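Long-range contact in hypothetical protein, GDSL-like Lipase/Acylhydrolase family protein (Bacteroides uniformis, PDB 4M8K), which is a putative lipase or acylhydrolase of the GDSL family that probably cleaves ester bonds of an as yet unidentified substrate: residues V23-H36 with V57-I69. Numbering follows the deposited sequence.
Sequences VSILGDSYSTFYGH and VTKVEETWWYRFI. With ACT (acetate ion), chain C.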
loop_
_atom_site.group_PDB
_atom_site.type_symbol
_atom_site.label_atom_id
_atom_site.label_comp_id
_atom_site.label_asym_id
_atom_site.label_seq_id
_atom_site.Cartn_x
_atom_site.Cartn_y
_atom_site.Cartn_z
ATOM N N VAL A 23 10.160 8.976 -0.993
ATOM C CA VAL A 23 9.231 7.874 -0.691
ATOM C C VAL A 23 7.864 8.176 -1.293
ATOM O O VAL A 23 7.239 9.231 -1.036
ATOM C CB VAL A 23 9.109 7.629 0.848
ATOM C CG1 VAL A 23 8.101 6.555 1.146
ATOM C CG2 VAL A 23 10.445 7.229 1.469
ATOM N N SER A 24 7.390 7.231 -2.077
ATOM C CA SER A 24 6.024 7.228 -2.520
ATOM C C SER A 24 5.277 6.010 -1.957
ATOM O O SER A 24 5.879 4.957 -1.681
ATOM C CB SER A 24 5.988 7.244 -4.043
ATOM O OG SER A 24 6.275 8.513 -4.616
ATOM N N ILE A 25 3.964 6.167 -1.788
ATOM C CA ILE A 25 3.068 5.133 -1.239
ATOM C C ILE A 25 1.970 4.850 -2.265
ATOM O O ILE A 25 1.418 5.792 -2.826
ATOM C CB ILE A 25 2.452 5.622 0.079
ATOM C CG1 ILE A 25 3.572 5.905 1.105
ATOM C CG2 ILE A 25 1.487 4.595 0.679
ATOM C CD1 ILE A 25 3.347 7.186 1.858
ATOM N N LEU A 26 1.689 3.554 -2.497
ATOM C CA LEU A 26 0.530 3.078 -3.260
ATOM C C LEU A 26 -0.306 2.290 -2.260
ATOM O O LEU A 26 0.085 1.190 -1.845
ATOM C CB LEU A 26 0.975 2.224 -4.425
ATOM C CG LEU A 26 -0.097 1.757 -5.375
ATOM C CD1 LEU A 26 -0.721 2.934 -6.064
ATOM C CD2 LEU A 26 0.444 0.777 -6.411
ATOM N N GLY A 27 -1.390 2.907 -1.780
ATOM C CA GLY A 27 -2.139 2.385 -0.630
ATOM C C GLY A 27 -3.631 2.460 -0.731
ATOM O O GLY A 27 -4.235 2.906 -1.753
ATOM N N ASP A 28 -4.227 2.012 0.359
ATOM C CA ASP A 28 -5.654 2.040 0.580
ATOM C C ASP A 28 -5.970 2.962 1.801
ATOM O O ASP A 28 -5.162 3.826 2.128
ATOM C CB ASP A 28 -6.192 0.615 0.725
ATOM C CG ASP A 28 -5.571 -0.141 1.902
ATOM O OD1 ASP A 28 -5.128 0.478 2.904
ATOM O OD2 ASP A 28 -5.502 -1.381 1.804
ATOM N N SER A 29 -7.112 2.768 2.463
ATOM C CA SER A 29 -7.502 3.641 3.607
ATOM C C SER A 29 -6.419 3.753 4.656
ATOM O O SER A 29 -6.321 4.782 5.313
ATOM C CB SER A 29 -8.725 3.119 4.346
ATOM O OG SER A 29 -9.934 3.197 3.627
ATOM N N TYR A 30 -5.617 2.687 4.854
ATOM C CA TYR A 30 -4.658 2.628 5.975
ATOM C C TYR A 30 -3.548 3.695 5.799
ATOM O O TYR A 30 -2.886 4.103 6.756
ATOM C CB TYR A 30 -3.981 1.253 6.102
ATOM C CG TYR A 30 -4.726 0.156 6.855
ATOM C CD1 TYR A 30 -6.093 0.017 6.777
ATOM C CD2 TYR A 30 -4.020 -0.778 7.616
ATOM C CE1 TYR A 30 -6.758 -0.998 7.465
ATOM C CE2 TYR A 30 -4.658 -1.792 8.279
ATOM C CZ TYR A 30 -6.039 -1.910 8.199
ATOM O OH TYR A 30 -6.708 -2.908 8.913
ATOM N N SER A 31 -3.383 4.136 4.562
ATOM C CA SER A 31 -2.346 5.106 4.180
ATOM C C SER A 31 -2.938 6.444 3.715
ATOM O O SER A 31 -2.237 7.278 3.115
ATOM C CB SER A 31 -1.455 4.460 3.109
ATOM O OG SER A 31 -0.829 3.290 3.618
ATOM N N THR A 32 -4.226 6.666 3.983
ATOM C CA THR A 32 -4.887 7.909 3.593
ATOM C C THR A 32 -4.941 8.908 4.732
ATOM O O THR A 32 -4.930 8.535 5.897
ATOM C CB THR A 32 -6.368 7.776 3.091
ATOM O OG1 THR A 32 -7.245 7.259 4.124
ATOM C CG2 THR A 32 -6.431 6.941 1.831
ATOM N N PHE A 33 -4.986 10.184 4.362
ATOM C CA PHE A 33 -5.404 11.280 5.258
ATOM C C PHE A 33 -5.894 12.401 4.361
ATOM O O PHE A 33 -5.195 12.799 3.398
ATOM C CB PHE A 33 -4.288 11.774 6.230
ATOM C CG PHE A 33 -4.839 12.442 7.473
ATOM C CD1 PHE A 33 -5.202 13.778 7.444
ATOM C CD2 PHE A 33 -5.015 11.726 8.667
ATOM C CE1 PHE A 33 -5.763 14.398 8.559
ATOM C CE2 PHE A 33 -5.542 12.327 9.798
ATOM C CZ PHE A 33 -5.942 13.675 9.747
ATOM N N TYR A 34 -7.108 12.860 4.632
ATOM C CA TYR A 34 -7.709 14.012 3.929
ATOM C C TYR A 34 -6.715 15.142 3.688
ATOM O O TYR A 34 -6.055 15.623 4.639
ATOM C CB TYR A 34 -8.920 14.530 4.742
ATOM C CG TYR A 34 -9.772 15.483 3.965
ATOM C CD1 TYR A 34 -10.503 15.038 2.860
ATOM C CD2 TYR A 34 -9.832 16.844 4.297
ATOM C CE1 TYR A 34 -11.258 15.895 2.106
ATOM C CE2 TYR A 34 -10.625 17.727 3.546
ATOM C CZ TYR A 34 -11.340 17.226 2.458
ATOM O OH TYR A 34 -12.117 18.035 1.673
ATOM N N GLY A 35 -6.591 15.568 2.440
ATOM C CA GLY A 35 -5.697 16.658 2.047
ATOM C C GLY A 35 -4.259 16.250 1.819
ATOM O O GLY A 35 -3.421 17.075 1.504
ATOM N N HIS A 36 -3.946 14.991 2.003
ATOM C CA HIS A 36 -2.562 14.548 1.892
ATOM C C HIS A 36 -2.440 13.355 0.965
ATOM O O HIS A 36 -1.480 12.567 1.068
ATOM C CB HIS A 36 -2.013 14.143 3.281
ATOM C CG HIS A 36 -1.859 15.286 4.210
ATOM N ND1 HIS A 36 -0.658 15.945 4.389
ATOM C CD2 HIS A 36 -2.761 15.927 4.981
ATOM C CE1 HIS A 36 -0.844 16.966 5.206
ATOM N NE2 HIS A 36 -2.111 16.977 5.572
ATOM N N VAL A 57 -7.301 8.238 15.546
ATOM C CA VAL A 57 -6.386 9.017 14.713
ATOM C C VAL A 57 -7.063 10.295 14.210
ATOM O O VAL A 57 -7.987 10.195 13.446
ATOM C CB VAL A 57 -5.860 8.200 13.511
ATOM C CG1 VAL A 57 -5.071 9.067 12.597
ATOM C CG2 VAL A 57 -5.012 7.066 14.019
ATOM N N THR A 58 -6.631 11.477 14.695
ATOM C CA THR A 58 -7.229 12.759 14.286
ATOM C C THR A 58 -6.269 13.726 13.509
ATOM O O THR A 58 -6.700 14.711 12.946
ATOM C CB THR A 58 -7.818 13.505 15.516
ATOM O OG1 THR A 58 -6.772 13.954 16.383
ATOM C CG2 THR A 58 -8.727 12.614 16.353
ATOM N N LYS A 59 -4.985 13.418 13.456
ATOM C CA LYS A 59 -3.970 14.296 12.886
ATOM C C LYS A 59 -3.070 13.536 11.943
ATOM O O LYS A 59 -2.715 12.390 12.215
ATOM C CB LYS A 59 -3.084 14.869 13.992
ATOM C CG LYS A 59 -3.804 15.820 14.928
ATOM C CD LYS A 59 -2.863 16.306 16.025
ATOM C CE LYS A 59 -3.535 16.413 17.374
ATOM N NZ LYS A 59 -2.921 17.491 18.195
ATOM N N VAL A 60 -2.662 14.178 10.844
ATOM C CA VAL A 60 -1.806 13.504 9.857
ATOM C C VAL A 60 -0.517 13.028 10.463
ATOM O O VAL A 60 0.070 12.067 9.975
ATOM C CB VAL A 60 -1.542 14.409 8.627
ATOM C CG1 VAL A 60 -0.689 15.630 9.024
ATOM C CG2 VAL A 60 -0.893 13.635 7.503
ATOM N N GLU A 61 -0.058 13.689 11.528
ATOM C CA GLU A 61 1.243 13.388 12.170
ATOM C C GLU A 61 1.245 12.064 12.913
ATOM O O GLU A 61 2.310 11.524 13.243
ATOM C CB GLU A 61 1.631 14.506 13.161
ATOM C CG GLU A 61 1.929 15.820 12.465
ATOM C CD GLU A 61 0.728 16.730 12.293
ATOM O OE1 GLU A 61 -0.430 16.319 12.521
ATOM O OE2 GLU A 61 0.942 17.882 11.888
ATOM N N GLU A 62 0.053 11.539 13.136
ATOM C CA GLU A 62 -0.148 10.230 13.767
ATOM C C GLU A 62 -0.137 9.099 12.748
ATOM O O GLU A 62 -0.083 7.943 13.142
ATOM C CB GLU A 62 -1.482 10.203 14.532
ATOM C CG GLU A 62 -1.535 11.108 15.755
ATOM C CD GLU A 62 -2.928 11.543 16.145
ATOM O OE1 GLU A 62 -3.886 11.394 15.362
ATOM O OE2 GLU A 62 -3.067 12.024 17.270
ATOM N N THR A 63 -0.224 9.395 11.447
ATOM C CA THR A 63 -0.260 8.324 10.422
ATOM C C THR A 63 1.093 7.591 10.353
ATOM O O THR A 63 2.136 8.222 10.588
ATOM C CB THR A 63 -0.641 8.844 9.001
ATOM O OG1 THR A 63 0.371 9.722 8.499
ATOM C CG2 THR A 63 -1.992 9.577 9.052
ATOM N N TRP A 64 1.085 6.318 9.948
ATOM C CA TRP A 64 2.291 5.500 9.933
ATOM C C TRP A 64 3.318 6.109 9.001
ATOM O O TRP A 64 4.504 6.082 9.288
ATOM C CB TRP A 64 2.015 4.029 9.545
ATOM C CG TRP A 64 1.675 3.779 8.073
ATOM C CD1 TRP A 64 0.456 3.737 7.526
ATOM C CD2 TRP A 64 2.604 3.551 7.026
ATOM N NE1 TRP A 64 0.530 3.480 6.168
ATOM C CE2 TRP A 64 1.858 3.402 5.830
ATOM C CE3 TRP A 64 4.013 3.517 6.965
ATOM C CZ2 TRP A 64 2.470 3.188 4.580
ATOM C CZ3 TRP A 64 4.610 3.288 5.752
ATOM C CH2 TRP A 64 3.835 3.162 4.546
ATOM N N TRP A 65 2.855 6.635 7.856
ATOM C CA TRP A 65 3.755 7.041 6.757
ATOM C C TRP A 65 4.390 8.413 7.005
ATOM O O TRP A 65 5.533 8.650 6.599
ATOM C CB TRP A 65 3.053 6.965 5.354
ATOM C CG TRP A 65 1.759 7.631 5.324
ATOM C CD1 TRP A 65 0.580 7.087 5.669
ATOM C CD2 TRP A 65 1.528 9.005 5.098
ATOM N NE1 TRP A 65 -0.404 8.055 5.667
ATOM C CE2 TRP A 65 0.159 9.237 5.291
ATOM C CE3 TRP A 65 2.347 10.078 4.724
ATOM C CZ2 TRP A 65 -0.426 10.502 5.116
ATOM C CZ3 TRP A 65 1.755 11.349 4.531
ATOM C CH2 TRP A 65 0.384 11.525 4.715
ATOM N N TYR A 66 3.613 9.326 7.596
ATOM C CA TYR A 66 4.079 10.642 7.966
ATOM C C TYR A 66 5.164 10.485 9.021
ATOM O O TYR A 66 6.234 11.107 8.935
ATOM C CB TYR A 66 2.942 11.502 8.487
ATOM C CG TYR A 66 3.375 12.906 8.762
ATOM C CD1 TYR A 66 4.104 13.211 9.899
ATOM C CD2 TYR A 66 3.074 13.939 7.870
ATOM C CE1 TYR A 66 4.511 14.490 10.143
ATOM C CE2 TYR A 66 3.477 15.233 8.113
ATOM C CZ TYR A 66 4.201 15.489 9.248
ATOM O OH TYR A 66 4.647 16.743 9.497
ATOM N N ARG A 67 4.901 9.603 9.981
ATOM C CA ARG A 67 5.851 9.255 11.017
ATOM C C ARG A 67 7.074 8.667 10.411
ATOM O O ARG A 67 8.195 9.102 10.695
ATOM C CB ARG A 67 5.243 8.274 12.023
ATOM C CG ARG A 67 4.273 8.919 13.003
ATOM C CD ARG A 67 3.744 7.876 13.991
ATOM N NE ARG A 67 4.807 7.180 14.741
ATOM C CZ ARG A 67 5.281 7.585 15.922
ATOM N NH1 ARG A 67 4.833 8.684 16.500
ATOM N NH2 ARG A 67 6.204 6.893 16.519
ATOM N N PHE A 68 6.880 7.677 9.554
ATOM C CA PHE A 68 8.028 6.998 8.918
ATOM C C PHE A 68 8.901 7.996 8.154
ATOM O O PHE A 68 10.136 7.998 8.263
ATOM C CB PHE A 68 7.554 5.882 8.021
ATOM C CG PHE A 68 8.636 5.184 7.263
ATOM C CD1 PHE A 68 9.307 4.120 7.814
ATOM C CD2 PHE A 68 8.929 5.562 5.984
ATOM C CE1 PHE A 68 10.249 3.411 7.097
ATOM C CE2 PHE A 68 9.919 4.880 5.265
ATOM C CZ PHE A 68 10.576 3.808 5.823
ATOM N N ILE A 69 8.265 8.873 7.413
ATOM C CA ILE A 69 9.026 9.809 6.584
ATOM C C ILE A 69 9.761 10.833 7.442
ATOM O O ILE A 69 10.946 11.030 7.250
ATOM C CB ILE A 69 8.138 10.414 5.481
ATOM C CG1 ILE A 69 7.911 9.347 4.402
ATOM C CG2 ILE A 69 8.797 11.626 4.836
ATOM C CD1 ILE A 69 6.740 9.658 3.507
HETATM C C ACT C . -9.614 0.176 3.438
HETATM O O ACT C . -10.475 0.776 4.103
HETATM O OXT ACT C . -9.287 0.613 2.334
HETATM C CH3 ACT C . -8.933 -1.058 3.948
HETATM O O HOH W 1 -2.852 6.895 6.922
#
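The G-D-S motif that gives GDSL hydrolases their name, here G27-D28-S29, leads from the first strand into a loop that packs on the start of helix 64-71. S31 and W64 make the direct polar link: W64 NE1 donates to S31 OG at 2.9 Å, the hydroxyl lying in the indole plane, with an N-H...O angle of 145°. A water makes a second link, accepting from W65 NE1 and donating to the Y30 and T32 carbonyls. Back along the strand, I25 CD1 rests on W65 CB at 3.5 Å, and V23 CB lies 4.1 Å from I69 CD1. F33 swings CG anti to its backbone N (chi1 -156°), which lays the ring over the loop and 3-10 segment ahead of the helix. V60 N and CB sit over one face, CB in a CH-pi contact 4.1 Å from the centroid, while T58 O meets the rim in plane, 3.4 Å from F33 CZ, and F33 CD2 lies 3.7 Å from T63 CG2. A serine at F33 would probably leave T63 CG2 and the facing side of V60 without that ring and open a gap there. V60 also points CG2 at the centre of the H36 ring, a CH-pi contact 3.8 Å from its centroid. S29 N and OG bind an acetate, probably from the crystallisation liquor, which N122, H205 and G84 also hold, consistent with S29 being the nucleophile as in relatives. The strand lies between 75-81 and 114-118 in the parallel sheet; W64 reaches L116 and F118 on the latter and I214 on helix 208-222, while W65 touches N79 on the former.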